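Local coordinates for walker-Type ATPase (Pyrococcus abyssi, PDB 2QEN), which probably binds and hydrolyses ATP as a Walker-type P-loop ATPase, its wider biological role being unknown, at residues G128-Y139 with N164-E173; P7-R17 with S46-E54. The protein carries 1 engineered substitution. All blocks are in the same frame, centred on the assembly; numbering follows the deposited sequence.

Contact 1: G128-Y139 with N164-E173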
loop_
_atom_site.group_PDB
_atom_site.type_symbol
_atom_site.label_atom_id
_atom_site.label_comp_id
_atom_site.label_asym_id
_atom_site.label_seq_id
_atom_site.Cartn_x
_atom_site.Cartn_y
_atom_site.Cartn_z
ATOM N N GLY A 128 6.168 25.898 -5.598
ATOM C CA GLY A 128 5.124 26.033 -4.587
ATOM C C GLY A 128 5.310 24.952 -3.546
ATOM O O GLY A 128 5.408 25.240 -2.347
ATOM N N GLU A 129 5.432 23.717 -4.037
ATOM C CA GLU A 129 5.478 22.507 -3.229
ATOM C C GLU A 129 6.149 21.402 -4.038
ATOM O O GLU A 129 5.901 21.277 -5.247
ATOM C CB GLU A 129 4.041 22.056 -2.974
ATOM C CG GLU A 129 3.813 21.283 -1.730
ATOM C CD GLU A 129 2.390 21.422 -1.269
ATOM O OE1 GLU A 129 1.508 20.745 -1.833
ATOM O OE2 GLU A 129 2.152 22.214 -0.329
ATOM N N PHE A 130 6.970 20.595 -3.366
ATOM C CA PHE A 130 7.469 19.348 -3.942
ATOM C C PHE A 130 7.104 18.146 -3.051
ATOM O O PHE A 130 7.278 18.197 -1.825
ATOM C CB PHE A 130 8.978 19.421 -4.218
ATOM C CG PHE A 130 9.498 18.274 -5.034
ATOM C CD1 PHE A 130 9.443 18.307 -6.412
ATOM C CD2 PHE A 130 10.029 17.134 -4.407
ATOM C CE1 PHE A 130 9.908 17.228 -7.166
ATOM C CE2 PHE A 130 10.506 16.057 -5.158
ATOM C CZ PHE A 130 10.454 16.112 -6.544
ATOM N N ILE A 131 6.599 17.076 -3.666
ATOM C CA ILE A 131 6.203 15.881 -2.920
ATOM C C ILE A 131 7.232 14.744 -3.004
ATOM O O ILE A 131 7.680 14.371 -4.088
ATOM C CB ILE A 131 4.788 15.356 -3.336
ATOM C CG1 ILE A 131 3.722 16.455 -3.185
ATOM C CG2 ILE A 131 4.389 14.078 -2.527
ATOM C CD1 ILE A 131 2.559 16.317 -4.184
ATOM N N VAL A 132 7.596 14.202 -1.841
ATOM C CA VAL A 132 8.353 12.954 -1.777
ATOM C C VAL A 132 7.451 11.908 -1.164
ATOM O O VAL A 132 7.005 12.061 -0.036
ATOM C CB VAL A 132 9.660 13.069 -0.939
ATOM C CG1 VAL A 132 10.426 11.723 -0.950
ATOM C CG2 VAL A 132 10.530 14.180 -1.471
ATOM N N ALA A 133 7.150 10.864 -1.935
ATOM C CA ALA A 133 6.284 9.778 -1.470
ATOM C C ALA A 133 7.032 8.460 -1.294
ATOM O O ALA A 133 7.771 8.020 -2.170
ATOM C CB ALA A 133 5.105 9.601 -2.398
ATOM N N PHE A 134 6.835 7.854 -0.133
ATOM C CA PHE A 134 7.399 6.556 0.185
ATOM C C PHE A 134 6.271 5.513 0.178
ATOM O O PHE A 134 5.399 5.508 1.045
ATOM C CB PHE A 134 8.108 6.607 1.547
ATOM C CG PHE A 134 9.339 7.489 1.571
ATOM C CD1 PHE A 134 9.238 8.848 1.868
ATOM C CD2 PHE A 134 10.600 6.958 1.307
ATOM C CE1 PHE A 134 10.358 9.668 1.895
ATOM C CE2 PHE A 134 11.753 7.778 1.337
ATOM C CZ PHE A 134 11.629 9.131 1.632
ATOM N N ASP A 135 6.291 4.639 -0.818
ATOM C CA ASP A 135 5.269 3.613 -0.946
ATOM C C ASP A 135 5.638 2.425 -0.089
ATOM O O ASP A 135 6.736 1.888 -0.217
ATOM C CB ASP A 135 5.106 3.186 -2.412
ATOM C CG ASP A 135 3.656 2.874 -2.773
ATOM O OD1 ASP A 135 2.771 2.830 -1.858
ATOM O OD2 ASP A 135 3.397 2.699 -3.984
ATOM N N GLU A 136 4.724 2.041 0.802
ATOM C CA GLU A 136 4.942 0.959 1.776
ATOM C C GLU A 136 6.134 1.288 2.679
ATOM O O GLU A 136 7.077 0.490 2.839
ATOM C CB GLU A 136 5.102 -0.415 1.091
ATOM C CG GLU A 136 3.942 -0.865 0.174
ATOM C CD GLU A 136 2.628 -1.178 0.895
ATOM O OE1 GLU A 136 2.621 -1.338 2.138
ATOM O OE2 GLU A 136 1.581 -1.272 0.204
ATOM N N ALA A 137 6.036 2.454 3.308
ATOM C CA ALA A 137 7.102 3.044 4.106
ATOM C C ALA A 137 7.440 2.259 5.385
ATOM O O ALA A 137 8.472 2.502 6.018
ATOM C CB ALA A 137 6.750 4.501 4.429
ATOM N N GLN A 138 6.593 1.300 5.754
ATOM C CA GLN A 138 6.889 0.450 6.912
ATOM C C GLN A 138 8.150 -0.398 6.688
ATOM O O GLN A 138 8.771 -0.860 7.655
ATOM C CB GLN A 138 5.682 -0.423 7.317
ATOM C CG GLN A 138 5.352 -1.564 6.366
ATOM C CD GLN A 138 4.409 -1.159 5.239
ATOM O OE1 GLN A 138 4.120 0.019 5.042
ATOM N NE2 GLN A 138 3.927 -2.145 4.499
ATOM N N TYR A 139 8.531 -0.598 5.421
ATOM C CA TYR A 139 9.761 -1.323 5.112
ATOM C C TYR A 139 11.027 -0.521 5.394
ATOM O O TYR A 139 12.128 -1.055 5.324
ATOM C CB TYR A 139 9.768 -1.832 3.670
ATOM C CG TYR A 139 8.819 -2.990 3.433
ATOM C CD1 TYR A 139 9.206 -4.293 3.695
ATOM C CD2 TYR A 139 7.537 -2.766 2.942
ATOM C CE1 TYR A 139 8.330 -5.372 3.478
ATOM C CE2 TYR A 139 6.652 -3.829 2.717
ATOM C CZ TYR A 139 7.062 -5.126 2.981
ATOM O OH TYR A 139 6.193 -6.172 2.780
ATOM N N ASN A 164 8.377 23.886 1.950
ATOM C CA ASN A 164 7.969 23.642 0.566
ATOM C C ASN A 164 8.117 22.187 0.160
ATOM O O ASN A 164 8.177 21.856 -1.020
ATOM C CB ASN A 164 8.738 24.569 -0.359
ATOM C CG ASN A 164 8.446 26.009 -0.063
ATOM O OD1 ASN A 164 9.082 26.616 0.794
ATOM N ND2 ASN A 164 7.473 26.565 -0.760
ATOM N N LEU A 165 8.176 21.319 1.163
ATOM C CA LEU A 165 8.351 19.912 0.929
ATOM C C LEU A 165 7.263 19.144 1.677
ATOM O O LEU A 165 7.039 19.375 2.868
ATOM C CB LEU A 165 9.749 19.496 1.377
ATOM C CG LEU A 165 10.309 18.177 0.851
ATOM C CD1 LEU A 165 10.591 18.284 -0.649
ATOM C CD2 LEU A 165 11.583 17.819 1.632
ATOM N N LYS A 166 6.563 18.267 0.959
ATOM C CA LYS A 166 5.516 17.449 1.556
ATOM C C LYS A 166 5.900 15.982 1.420
ATOM O O LYS A 166 6.467 15.568 0.410
ATOM C CB LYS A 166 4.154 17.721 0.898
ATOM C CG LYS A 166 3.611 19.122 1.134
ATOM C CD LYS A 166 3.253 19.358 2.616
ATOM C CE LYS A 166 3.183 20.845 2.933
ATOM N NZ LYS A 166 1.852 21.409 2.667
ATOM N N ILE A 167 5.603 15.213 2.456
ATOM C CA ILE A 167 5.968 13.804 2.502
ATOM C C ILE A 167 4.669 12.997 2.666
ATOM O O ILE A 167 3.816 13.346 3.483
ATOM C CB ILE A 167 6.990 13.512 3.632
ATOM C CG1 ILE A 167 8.349 14.155 3.324
ATOM C CG2 ILE A 167 7.151 11.984 3.880
ATOM C CD1 ILE A 167 9.356 13.971 4.437
ATOM N N ILE A 168 4.506 11.988 1.815
ATOM C CA ILE A 168 3.406 11.039 1.907
ATOM C C ILE A 168 4.028 9.682 2.200
ATOM O O ILE A 168 4.953 9.269 1.501
ATOM C CB ILE A 168 2.595 10.965 0.585
ATOM C CG1 ILE A 168 1.961 12.324 0.267
ATOM C CG2 ILE A 168 1.489 9.865 0.665
ATOM C CD1 ILE A 168 1.372 12.425 -1.138
ATOM N N LEU A 169 3.532 9.011 3.239
ATOM C CA LEU A 169 3.910 7.635 3.552
ATOM C C LEU A 169 2.684 6.752 3.384
ATOM O O LEU A 169 1.623 7.024 3.949
ATOM C CB LEU A 169 4.448 7.516 4.993
ATOM C CG LEU A 169 5.543 8.493 5.460
ATOM C CD1 LEU A 169 5.894 8.185 6.905
ATOM C CD2 LEU A 169 6.787 8.399 4.606
ATOM N N THR A 170 2.821 5.711 2.586
ATOM C CA THR A 170 1.727 4.784 2.394
ATOM C C THR A 170 2.086 3.491 3.116
ATOM O O THR A 170 3.270 3.205 3.361
ATOM C CB THR A 170 1.425 4.472 0.895
ATOM O OG1 THR A 170 2.166 3.316 0.488
ATOM C CG2 THR A 170 1.746 5.670 -0.025
ATOM N N GLY A 171 1.056 2.724 3.445
ATOM C CA GLY A 171 1.222 1.416 4.061
ATOM C C GLY A 171 -0.026 0.566 3.920
ATOM O O GLY A 171 -1.145 1.025 4.190
ATOM N N SER A 172 0.173 -0.665 3.461
ATOM C CA SER A 172 -0.854 -1.702 3.522
ATOM C C SER A 172 -0.873 -2.350 4.909
ATOM O O SER A 172 -1.927 -2.781 5.377
ATOM C CB SER A 172 -0.613 -2.764 2.449
ATOM O OG SER A 172 -0.637 -2.190 1.143
ATOM N N GLU A 173 0.295 -2.422 5.549
ATOM C CA GLU A 173 0.419 -2.937 6.909
ATOM C C GLU A 173 0.331 -1.729 7.833
ATOM O O GLU A 173 1.337 -1.248 8.351
ATOM C CB GLU A 173 1.738 -3.704 7.094
ATOM C CG GLU A 173 1.967 -4.836 6.047
ATOM C CD GLU A 173 3.330 -5.517 6.181
ATOM O OE1 GLU A 173 4.363 -4.856 5.908
ATOM O OE2 GLU A 173 3.374 -6.718 6.547
#
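Glu136 and Ser172 meet where strands 130-135 and 165-171 end, and here the polar grip is dense. Chi2 of Glu136 bends its chain (-68°) and brings the carboxylate back to Ser172, just beyond strand 165-171: OE2 takes the serine hydroxyl on its syn lone pair (OG to OE2 2.6 Å), while OE1 accepts both the Ser172 amide and, on its anti lone pair, NE2 of Gln138. That NE2 also donates to OE1 of Glu173, so both N-H groups of the Gln138 amide are used. Thr170 OG1 donates to Asp135 OD1 and accepts from the Glu136 amide, a double role that suits a hydroxyl. The strands run parallel, joined through helix 149-161 in the beta-alpha-beta crossover of a P-loop NTPase, and bond alternately, as in Val132 N to Lys166 O (2.9 Å) and Ile168 N to Val132 O. Asp135 ends its strand and Glu136 follows, an acidic pair consistent with Walker B; both are magnesium-binding residues of this protein, although the ion is not bound to them here. On one face Ile131 CG2 touches Ile168 CD1 (3.7 Å) beside Ala133; on the other, with Phe130 and Val132, Leu169 CD2 reaches Phe134 CD1 (3.7 Å). The far end is looser and partly exposed: Lys166 NZ meets Glu129 OE2 in a salt bridge from above the carboxylate plane (3.1 Å) and also donates to Leu28 O, while Asn164 ND2 donates to Gly128 O (2.9 Å).

Contact 2: P7-R17 with S46-E54. With ADP (adenosine-5'-diphosphate), chain C.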
loop_
_atom_site.group_PDB
_atom_site.type_symbol
_atom_site.label_atom_id
_atom_site.label_comp_id
_atom_site.label_asym_id
_atom_site.label_seq_id
_atom_site.Cartn_x
_atom_site.Cartn_y
_atom_site.Cartn_z
ATOM N N PRO A 7 0.365 -1.099 -14.887
ATOM C CA PRO A 7 0.144 -0.111 -13.827
ATOM C C PRO A 7 -0.609 1.140 -14.285
ATOM O O PRO A 7 -0.351 1.671 -15.362
ATOM C CB PRO A 7 1.569 0.263 -13.389
ATOM C CG PRO A 7 2.409 -0.889 -13.791
ATOM C CD PRO A 7 1.802 -1.371 -15.077
ATOM N N LYS A 8 -1.537 1.601 -13.462
ATOM C CA LYS A 8 -2.291 2.812 -13.763
ATOM C C LYS A 8 -1.579 4.036 -13.176
ATOM O O LYS A 8 -1.218 4.053 -11.996
ATOM C CB LYS A 8 -3.726 2.674 -13.261
ATOM C CG LYS A 8 -4.451 1.517 -13.964
ATOM C CD LYS A 8 -5.885 1.347 -13.557
ATOM C CE LYS A 8 -6.474 0.054 -14.164
ATOM N NZ LYS A 8 -6.360 -0.067 -15.663
ATOM N N THR A 9 -1.379 5.047 -14.016
ATOM C CA THR A 9 -0.492 6.167 -13.685
ATOM C C THR A 9 -1.139 7.551 -13.820
ATOM O O THR A 9 -0.556 8.547 -13.397
ATOM C CB THR A 9 0.796 6.147 -14.568
ATOM O OG1 THR A 9 0.431 6.342 -15.938
ATOM C CG2 THR A 9 1.544 4.816 -14.442
ATOM N N ARG A 10 -2.331 7.613 -14.408
ATOM C CA ARG A 10 -3.017 8.882 -14.661
ATOM C C ARG A 10 -4.410 8.890 -14.048
ATOM O O ARG A 10 -5.032 7.836 -13.896
ATOM C CB ARG A 10 -3.148 9.161 -16.172
ATOM C CG ARG A 10 -1.864 9.028 -16.995
ATOM C CD ARG A 10 -2.050 9.550 -18.408
ATOM N NE ARG A 10 -3.039 8.795 -19.192
ATOM C CZ ARG A 10 -4.203 9.283 -19.633
ATOM N NH1 ARG A 10 -4.560 10.538 -19.367
ATOM N NH2 ARG A 10 -5.022 8.513 -20.346
ATOM N N ARG A 11 -4.887 10.091 -13.725
ATOM C CA ARG A 11 -6.211 10.333 -13.161
ATOM C C ARG A 11 -7.351 9.779 -14.039
ATOM O O ARG A 11 -8.268 9.150 -13.517
ATOM C CB ARG A 11 -6.401 11.840 -12.907
ATOM C CG ARG A 11 -7.802 12.247 -12.426
ATOM C CD ARG A 11 -7.824 12.568 -10.924
ATOM N NE ARG A 11 -8.978 11.971 -10.240
ATOM C CZ ARG A 11 -8.917 10.884 -9.468
ATOM N NH1 ARG A 11 -7.755 10.265 -9.254
ATOM N NH2 ARG A 11 -10.021 10.416 -8.903
ATOM N N GLU A 12 -7.289 10.002 -15.357
ATOM C CA GLU A 12 -8.350 9.554 -16.278
ATOM C C GLU A 12 -8.403 8.019 -16.401
ATOM O O GLU A 12 -9.345 7.469 -16.967
ATOM C CB GLU A 12 -8.253 10.234 -17.668
ATOM C CG GLU A 12 -8.589 11.754 -17.677
ATOM C CD GLU A 12 -9.178 12.299 -19.009
ATOM O OE1 GLU A 12 -9.619 11.516 -19.892
ATOM O OE2 GLU A 12 -9.214 13.545 -19.169
ATOM N N ASP A 13 -7.397 7.344 -15.849
ATOM C CA ASP A 13 -7.315 5.873 -15.853
ATOM C C ASP A 13 -7.782 5.213 -14.546
ATOM O O ASP A 13 -7.798 3.993 -14.427
ATOM C CB ASP A 13 -5.884 5.444 -16.203
ATOM C CG ASP A 13 -5.389 6.084 -17.495
ATOM O OD1 ASP A 13 -6.236 6.485 -18.324
ATOM O OD2 ASP A 13 -4.158 6.205 -17.674
ATOM N N ILE A 14 -8.175 6.038 -13.582
ATOM C CA ILE A 14 -8.586 5.595 -12.247
ATOM C C ILE A 14 -10.102 5.738 -12.130
ATOM O O ILE A 14 -10.626 6.839 -12.305
ATOM C CB ILE A 14 -7.846 6.442 -11.127
ATOM C CG1 ILE A 14 -6.360 6.045 -11.021
ATOM C CG2 ILE A 14 -8.541 6.349 -9.756
ATOM C CD1 ILE A 14 -6.130 4.559 -10.845
ATOM N N PHE A 15 -10.797 4.629 -11.854
ATOM C CA PHE A 15 -12.233 4.668 -11.563
ATOM C C PHE A 15 -12.480 5.321 -10.203
ATOM O O PHE A 15 -11.819 4.988 -9.219
ATOM C CB PHE A 15 -12.857 3.265 -11.600
ATOM C CG PHE A 15 -14.373 3.264 -11.576
ATOM C CD1 PHE A 15 -15.098 3.429 -12.754
ATOM C CD2 PHE A 15 -15.074 3.089 -10.375
ATOM C CE1 PHE A 15 -16.500 3.437 -12.742
ATOM C CE2 PHE A 15 -16.476 3.082 -10.353
ATOM C CZ PHE A 15 -17.189 3.261 -11.542
ATOM N N ASP A 16 -13.457 6.227 -10.173
ATOM C CA ASP A 16 -13.788 7.086 -9.019
ATOM C C ASP A 16 -12.610 7.653 -8.230
ATOM O O ASP A 16 -11.768 8.360 -8.792
ATOM C CB ASP A 16 -14.797 6.437 -8.074
ATOM C CG ASP A 16 -15.915 7.420 -7.654
ATOM O OD1 ASP A 16 -15.603 8.609 -7.341
ATOM O OD2 ASP A 16 -17.109 7.002 -7.663
ATOM N N ARG A 17 -12.578 7.343 -6.932
ATOM C CA ARG A 17 -11.569 7.867 -5.983
ATOM C C ARG A 17 -11.496 9.397 -5.907
ATOM O O ARG A 17 -10.462 9.969 -5.556
ATOM C CB ARG A 17 -10.181 7.258 -6.239
ATOM C CG ARG A 17 -10.076 5.735 -6.052
ATOM C CD ARG A 17 -10.519 5.257 -4.664
ATOM N NE ARG A 17 -10.162 3.856 -4.399
ATOM C CZ ARG A 17 -10.766 3.089 -3.494
ATOM N NH1 ARG A 17 -11.768 3.580 -2.770
ATOM N NH2 ARG A 17 -10.376 1.828 -3.309
ATOM N N SER A 46 -1.931 3.202 -7.080
ATOM C CA SER A 46 -2.602 3.730 -8.261
ATOM C C SER A 46 -3.083 5.155 -8.054
ATOM O O SER A 46 -2.840 6.002 -8.897
ATOM C CB SER A 46 -3.779 2.827 -8.649
ATOM O OG SER A 46 -3.314 1.498 -8.817
ATOM N N LEU A 47 -3.761 5.403 -6.924
ATOM C CA LEU A 47 -4.213 6.738 -6.547
ATOM C C LEU A 47 -3.022 7.692 -6.419
ATOM O O LEU A 47 -3.066 8.805 -6.925
ATOM C CB LEU A 47 -5.010 6.687 -5.236
ATOM C CG LEU A 47 -5.532 8.020 -4.681
ATOM C CD1 LEU A 47 -6.669 8.603 -5.571
ATOM C CD2 LEU A 47 -5.992 7.865 -3.233
ATOM N N LEU A 48 -1.958 7.229 -5.765
ATOM C CA LEU A 48 -0.743 8.024 -5.583
ATOM C C LEU A 48 -0.038 8.380 -6.900
ATOM O O LEU A 48 0.354 9.538 -7.079
ATOM C CB LEU A 48 0.226 7.343 -4.601
ATOM C CG LEU A 48 1.458 8.153 -4.187
ATOM C CD1 LEU A 48 1.080 9.539 -3.610
ATOM C CD2 LEU A 48 2.307 7.354 -3.209
ATOM N N ARG A 49 0.113 7.417 -7.814
ATOM C CA ARG A 49 0.697 7.703 -9.131
ATOM C C ARG A 49 -0.104 8.716 -9.954
ATOM O O ARG A 49 0.480 9.603 -10.587
ATOM C CB ARG A 49 0.887 6.421 -9.960
ATOM C CG ARG A 49 2.088 5.561 -9.543
ATOM C CD ARG A 49 2.388 4.471 -10.562
ATOM N NE ARG A 49 1.305 3.490 -10.611
ATOM C CZ ARG A 49 1.244 2.386 -9.879
ATOM N NH1 ARG A 49 2.211 2.079 -9.020
ATOM N NH2 ARG A 49 0.195 1.587 -9.999
ATOM N N ALA A 50 -1.432 8.572 -9.948
ATOM C CA ALA A 50 -2.342 9.520 -10.595
ATOM C C ALA A 50 -2.223 10.932 -9.987
ATOM O O ALA A 50 -2.187 11.920 -10.703
ATOM C CB ALA A 50 -3.775 9.019 -10.490
ATOM N N PHE A 51 -2.143 10.994 -8.661
ATOM C CA PHE A 51 -1.973 12.243 -7.912
ATOM C C PHE A 51 -0.658 12.947 -8.268
ATOM O O PHE A 51 -0.635 14.160 -8.478
ATOM C CB PHE A 51 -1.997 11.917 -6.411
ATOM C CG PHE A 51 -2.136 13.113 -5.509
ATOM C CD1 PHE A 51 -3.376 13.696 -5.294
ATOM C CD2 PHE A 51 -1.023 13.619 -4.826
ATOM C CE1 PHE A 51 -3.512 14.760 -4.436
ATOM C CE2 PHE A 51 -1.150 14.696 -3.965
ATOM C CZ PHE A 51 -2.398 15.277 -3.771
ATOM N N LEU A 52 0.434 12.184 -8.336
ATOM C CA LEU A 52 1.745 12.747 -8.687
ATOM C C LEU A 52 1.873 13.058 -10.176
ATOM O O LEU A 52 2.732 13.849 -10.557
ATOM C CB LEU A 52 2.901 11.837 -8.241
ATOM C CG LEU A 52 3.059 11.621 -6.732
ATOM C CD1 LEU A 52 4.034 10.465 -6.447
ATOM C CD2 LEU A 52 3.508 12.903 -6.050
ATOM N N ASN A 53 1.025 12.441 -11.007
ATOM C CA ASN A 53 1.022 12.705 -12.454
ATOM C C ASN A 53 0.801 14.191 -12.742
ATOM O O ASN A 53 1.351 14.738 -13.694
ATOM C CB ASN A 53 -0.040 11.853 -13.165
ATOM C CG ASN A 53 0.081 11.897 -14.692
ATOM O OD1 ASN A 53 1.163 11.692 -15.255
ATOM N ND2 ASN A 53 -1.047 12.142 -15.371
ATOM N N GLU A 54 0.004 14.839 -11.896
ATOM C CA GLU A 54 -0.337 16.252 -12.076
ATOM C C GLU A 54 0.458 17.187 -11.166
ATOM O O GLU A 54 0.492 18.398 -11.396
ATOM C CB GLU A 54 -1.847 16.456 -11.877
ATOM C CG GLU A 54 -2.675 16.002 -13.086
ATOM C CD GLU A 54 -4.166 15.898 -12.792
ATOM O OE1 GLU A 54 -4.817 16.950 -12.604
ATOM O OE2 GLU A 54 -4.686 14.766 -12.756
HETATM P PB ADP C . -2.225 -1.065 -3.275
HETATM O O1B ADP C . -3.307 -0.455 -2.418
HETATM O O2B ADP C . -1.113 -0.084 -3.575
HETATM O O3B ADP C . -1.705 -2.404 -2.821
HETATM P PA ADP C . -2.663 -0.895 -6.195
HETATM O O1A ADP C . -2.767 0.598 -6.360
HETATM O O2A ADP C . -1.468 -1.629 -6.717
HETATM O O3A ADP C . -2.984 -1.362 -4.662
HETATM O "O5'" ADP C . -4.000 -1.477 -6.894
HETATM C "C5'" ADP C . -4.163 -2.853 -7.250
HETATM C "C4'" ADP C . -4.607 -2.915 -8.717
HETATM O "O4'" ADP C . -6.014 -2.626 -8.830
HETATM C "C3'" ADP C . -3.945 -1.895 -9.643
HETATM O "O3'" ADP C . -2.779 -2.406 -10.278
HETATM C "C2'" ADP C . -4.978 -1.661 -10.699
HETATM O "O2'" ADP C . -5.013 -2.859 -11.469
HETATM C "C1'" ADP C . -6.265 -1.754 -9.937
HETATM N N9 ADP C . -6.855 -0.505 -9.406
HETATM C C8 ADP C . -6.705 -0.052 -8.148
HETATM N N7 ADP C . -7.435 1.069 -7.938
HETATM C C5 ADP C . -8.074 1.350 -9.088
HETATM C C6 ADP C . -9.005 2.393 -9.566
HETATM N N6 ADP C . -9.413 3.389 -8.746
HETATM N N1 ADP C . -9.440 2.315 -10.849
HETATM C C2 ADP C . -9.035 1.344 -11.674
HETATM N N3 ADP C . -8.208 0.346 -11.305
HETATM C C4 ADP C . -7.697 0.299 -10.051
HETATM O O HOH W 1 -2.047 0.379 -11.112
#
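Ser46, near the start of the helix, touches Ile14, whose CD1 lies 3.7 Å from Ser46 CB; the serine is small enough to fit there while its backbone N and OG both bind ADP O1A (OG to O1A 2.7 Å). Leu47 next lays CD1 against CB of Arg17 (3.8 Å), an apolar partner for the aliphatic root of an arginine whose guanidinium is held by Val42 O and Glu20. Arg49 carries the polar part: its chain turns at chi3 (-66°), and NE donates to Lys8 O at 2.9 Å with the oxygen near the guanidinium plane, while Pro7 CB lies over one face. A water joins Arg49 NH2, weakly, to Lys8 N, Ser46 OG and ADP O3'. Replacing Arg49 with an alanine is likely to leave Lys8 O without its NE donor and the water without one of its partners. Ala50 lets the loop come close, its CB 3.6 Å from Arg11 N, and Asn53 sets ND2 beside CG of Arg10 (3.6 Å). Phe15 pairs with the adenine through N to N1 and O to N6, a pattern consistent with recognition of the base by loop backbone, while Ser46 on the helix binds the alpha-phosphate.

Both contacts belong to the nucleotide-binding core, but at different depths. Contact 1 lies inside the parallel sheet, largely buried, and rests on regular backbone bonding with apolar side chains on both faces; its polar residues gather at the strand ends. Contact 2 is partly exposed and joins an irregular loop to helix 44-54 by an arginine-to-carbonyl bond with a weak companion, a water and short apolar touches. That helix is the common element: Leu48 and Leu52, which do not touch the loop, pack on Ala133, Ile131, Ile168 and Thr170 of contact 1. Contact 1 thus carries the acidic residues of the magnesium site, contact 2 the adenine and alpha-phosphate contacts.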